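Long-range contact in uncharacterized protein (Ruminococcus gnavus, PDB 4QAN), which is of unknown function but has a cystatin-like fold, belongs to the NTF2-like superfamily as a divergent member, and probably binds metal ions: residues L73-A78 against Y263-K268. Residues are numbered along the deposited sequence; the frame is centred on the assembly and turned at random.
Sequences LIDLPA and YAKELK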
ATOM      1  N   LEU A  73      -9.157  -7.693   8.047  1.00 44.27           N
ATOM      2  CA  LEU A  73      -9.322  -7.194   6.683  1.00 39.13           C
ATOM      3  C   LEU A  73      -8.662  -5.835   6.439  1.00 34.82           C
ATOM      4  O   LEU A  73      -7.990  -5.664   5.431  1.00 32.09           O
ATOM      5  CB  LEU A  73     -10.820  -7.151   6.335  1.00 40.72           C
ATOM      6  CG  LEU A  73     -11.174  -6.816   4.892  1.00 39.48           C
ATOM      7  CD1 LEU A  73     -10.655  -7.900   3.964  1.00 40.96           C
ATOM      8  CD2 LEU A  73     -12.671  -6.665   4.742  1.00 43.11           C
ATOM      9  N   ILE A  74      -8.817  -4.877   7.359  1.00 36.89           N
ATOM     10  CA  ILE A  74      -8.174  -3.562   7.189  1.00 36.75           C
ATOM     11  C   ILE A  74      -6.653  -3.607   7.196  1.00 41.13           C
ATOM     12  O   ILE A  74      -6.032  -2.612   6.842  1.00 40.96           O
ATOM     13  CB  ILE A  74      -8.581  -2.489   8.229  1.00 43.76           C
ATOM     14  CG1 ILE A  74      -8.514  -3.046   9.650  1.00 50.44           C
ATOM     15  CG2 ILE A  74      -9.944  -1.892   7.916  1.00 42.95           C
ATOM     16  CD1 ILE A  74      -8.218  -1.972  10.673  1.00 57.97           C
ATOM     17  N   ASP A  75      -6.050  -4.733   7.591  1.00 39.78           N
ATOM     18  CA  ASP A  75      -4.591  -4.886   7.527  1.00 40.64           C
ATOM     19  C   ASP A  75      -4.096  -5.464   6.200  1.00 37.60           C
ATOM     20  O   ASP A  75      -2.893  -5.557   5.979  1.00 43.23           O
ATOM     21  CB  ASP A  75      -4.077  -5.727   8.703  1.00 45.64           C
ATOM     22  CG  ASP A  75      -4.312  -5.050  10.059  1.00 47.47           C
ATOM     23  OD1 ASP A  75      -4.402  -3.806  10.115  1.00 49.26           O
ATOM     24  OD2 ASP A  75      -4.407  -5.762  11.073  1.00 58.71           O
ATOM     25  N   LEU A  76      -5.012  -5.844   5.314  1.00 36.29           N
ATOM     26  CA  LEU A  76      -4.640  -6.289   3.972  1.00 36.46           C
ATOM     27  C   LEU A  76      -4.964  -5.210   2.922  1.00 33.26           C
ATOM     28  O   LEU A  76      -5.980  -4.524   3.052  1.00 29.92           O
ATOM     29  CB  LEU A  76      -5.371  -7.589   3.619  1.00 42.11           C
ATOM     30  CG  LEU A  76      -4.857  -8.856   4.324  1.00 49.63           C
ATOM     31  CD1 LEU A  76      -5.730 -10.062   4.006  1.00 50.75           C
ATOM     32  CD2 LEU A  76      -3.406  -9.154   3.967  1.00 55.80           C
ATOM     33  N   PRO A  77      -4.117  -5.075   1.870  1.00 29.90           N
ATOM     34  CA  PRO A  77      -4.388  -4.105   0.792  1.00 30.27           C
ATOM     35  C   PRO A  77      -5.737  -4.319   0.104  1.00 31.12           C
ATOM     36  O   PRO A  77      -6.266  -5.430   0.102  1.00 36.50           O
ATOM     37  CB  PRO A  77      -3.244  -4.341  -0.219  1.00 30.00           C
ATOM     38  CG  PRO A  77      -2.156  -5.000   0.557  1.00 29.77           C
ATOM     39  CD  PRO A  77      -2.826  -5.772   1.675  1.00 30.73           C
ATOM     40  N   ALA A  78      -6.279  -3.254  -0.474  1.00 30.92           N
ATOM     41  CA  ALA A  78      -7.619  -3.277  -1.074  1.00 29.31           C
ATOM     42  C   ALA A  78      -7.696  -4.302  -2.192  1.00 31.22           C
ATOM     43  O   ALA A  78      -6.667  -4.588  -2.812  1.00 34.33           O
ATOM     44  CB  ALA A  78      -7.979  -1.891  -1.605  1.00 29.09           C
ATOM     45  N   TYR A 263      -1.688   6.766   4.315  1.00 32.21           N
ATOM     46  CA  TYR A 263      -2.916   7.514   4.057  1.00 34.16           C
ATOM     47  C   TYR A 263      -3.873   6.648   3.234  1.00 31.33           C
ATOM     48  O   TYR A 263      -5.075   6.652   3.479  1.00 31.79           O
ATOM     49  CB  TYR A 263      -2.651   8.865   3.392  1.00 30.95           C
ATOM     50  CG  TYR A 263      -3.897   9.726   3.315  1.00 34.58           C
ATOM     51  CD1 TYR A 263      -4.384  10.382   4.446  1.00 38.25           C
ATOM     52  CD2 TYR A 263      -4.600   9.873   2.114  1.00 37.31           C
ATOM     53  CE1 TYR A 263      -5.529  11.158   4.389  1.00 40.36           C
ATOM     54  CE2 TYR A 263      -5.742  10.655   2.040  1.00 42.49           C
ATOM     55  CZ  TYR A 263      -6.206  11.295   3.185  1.00 46.94           C
ATOM     56  OH  TYR A 263      -7.330  12.088   3.131  1.00 44.19           O
ATOM     57  N   ALA A 264      -3.321   5.890   2.287  1.00 25.01           N
ATOM     58  CA  ALA A 264      -4.093   4.935   1.523  1.00 28.26           C
ATOM     59  C   ALA A 264      -4.838   3.957   2.443  1.00 25.90           C
ATOM     60  O   ALA A 264      -6.008   3.616   2.200  1.00 23.47           O
ATOM     61  CB  ALA A 264      -3.201   4.172   0.564  1.00 26.47           C
ATOM     62  N   LYS A 265      -4.136   3.487   3.461  1.00 24.23           N
ATOM     63  CA  LYS A 265      -4.733   2.627   4.447  1.00 26.67           C
ATOM     64  C   LYS A 265      -5.885   3.295   5.178  1.00 26.77           C
ATOM     65  O   LYS A 265      -6.912   2.639   5.397  1.00 26.55           O
ATOM     66  CB  LYS A 265      -3.697   2.155   5.458  1.00 28.18           C
ATOM     67  CG  LYS A 265      -4.237   1.025   6.302  1.00 28.91           C
ATOM     68  CD  LYS A 265      -3.217   0.460   7.254  1.00 34.82           C
ATOM     69  CE  LYS A 265      -3.864  -0.681   8.023  1.00 35.75           C
ATOM     70  NZ  LYS A 265      -2.948  -1.206   9.046  1.00 41.70           N
ATOM     71  N   GLU A 266      -5.708   4.564   5.572  1.00 29.16           N
ATOM     72  CA  GLU A 266      -6.766   5.338   6.276  1.00 30.23           C
ATOM     73  C   GLU A 266      -7.973   5.559   5.376  1.00 29.45           C
ATOM     74  O   GLU A 266      -9.125   5.534   5.835  1.00 32.64           O
ATOM     75  CB  GLU A 266      -6.307   6.759   6.676  1.00 37.19           C
ATOM     76  CG  GLU A 266      -5.290   6.925   7.796  1.00 44.70           C
ATOM     77  CD  GLU A 266      -4.849   8.407   7.983  1.00 59.27           C
ATOM     78  OE1 GLU A 266      -5.687   9.340   8.264  1.00 35.56           O
ATOM     79  OE2 GLU A 266      -3.623   8.646   7.861  1.00 69.20           O
ATOM     80  N   LEU A 267      -7.698   5.832   4.107  1.00 27.15           N
ATOM     81  CA  LEU A 267      -8.737   6.050   3.112  1.00 28.82           C
ATOM     82  C   LEU A 267      -9.531   4.755   2.912  1.00 28.92           C
ATOM     83  O   LEU A 267     -10.760   4.730   3.103  1.00 27.03           O
ATOM     84  CB  LEU A 267      -8.115   6.557   1.805  1.00 27.76           C
ATOM     85  CG  LEU A 267      -8.979   6.708   0.545  1.00 34.16           C
ATOM     86  CD1 LEU A 267     -10.345   7.283   0.854  1.00 33.91           C
ATOM     87  CD2 LEU A 267      -8.277   7.567  -0.504  1.00 34.20           C
ATOM     88  N   LYS A 268      -8.823   3.679   2.589  1.00 28.16           N
ATOM     89  CA  LYS A 268      -9.410   2.333   2.541  1.00 27.60           C
ATOM     90  C   LYS A 268     -10.289   2.039   3.744  1.00 30.18           C
ATOM     91  O   LYS A 268     -11.402   1.510   3.629  1.00 26.55           O
ATOM     92  CB  LYS A 268      -8.310   1.278   2.490  1.00 30.52           C
ATOM     93  CG  LYS A 268      -8.839  -0.150   2.398  1.00 30.01           C
ATOM     94  CD  LYS A 268      -7.761  -1.198   2.569  1.00 29.08           C
ATOM     95  CE  LYS A 268      -7.204  -1.206   3.975  1.00 29.96           C
ATOM     96  NZ  LYS A 268      -5.974  -2.041   4.037  1.00 34.37           N
TER
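The flat groups of this contact are the carboxylate of D75 and the peptide carbonyls of I74 and L76, and two lysines of helix 254-275 reach them. The ammonium of K265 meets D75 OD1 on its anti side, 27° out of the carboxylate plane, and K265 NZ lies 3.2 Å from that oxygen in a salt bridge. The short acidic side chain of D75 offers a mate of opposite charge where both residues are partly exposed. K265 has the length to reach it, running fully extended past I74 O, its CE 3.1 Å from that oxygen. K268 NZ comes at both carbonyls from well above their planes. It lies 2.9 Å from I74 O and 2.7 Å from L76 O. One buried ammonium thus ties together two backbone oxygens, one from the 3-10 turn and one from the loop just after it, while its charge is also matched by a salt bridge to E93 of helix 87-108. Lysine suits the place because a long chain spans the gap and the tetrahedral NZ can serve several acceptors. The K268 chain runs extended as far as CD, 4.2 Å from A78 CB, where the small alanine lets it lie close; the bend at chi3 (68°) then swings CE and NZ to the carbonyls. Replacing K268 with a methionine would probably leave the carbonyls of I74 and L76 and the carboxylate of E93 without their shared cationic partner. On the loop side, L76 N bonds to L73 O at 3.0 Å, closing the short 3-10 turn that presents the I74 carbonyl. Away from the protein's magnesium-binding site, this is a helix-to-loop tertiary contact, in which lysines one helical turn apart bind a 3-10 turn and its following loop.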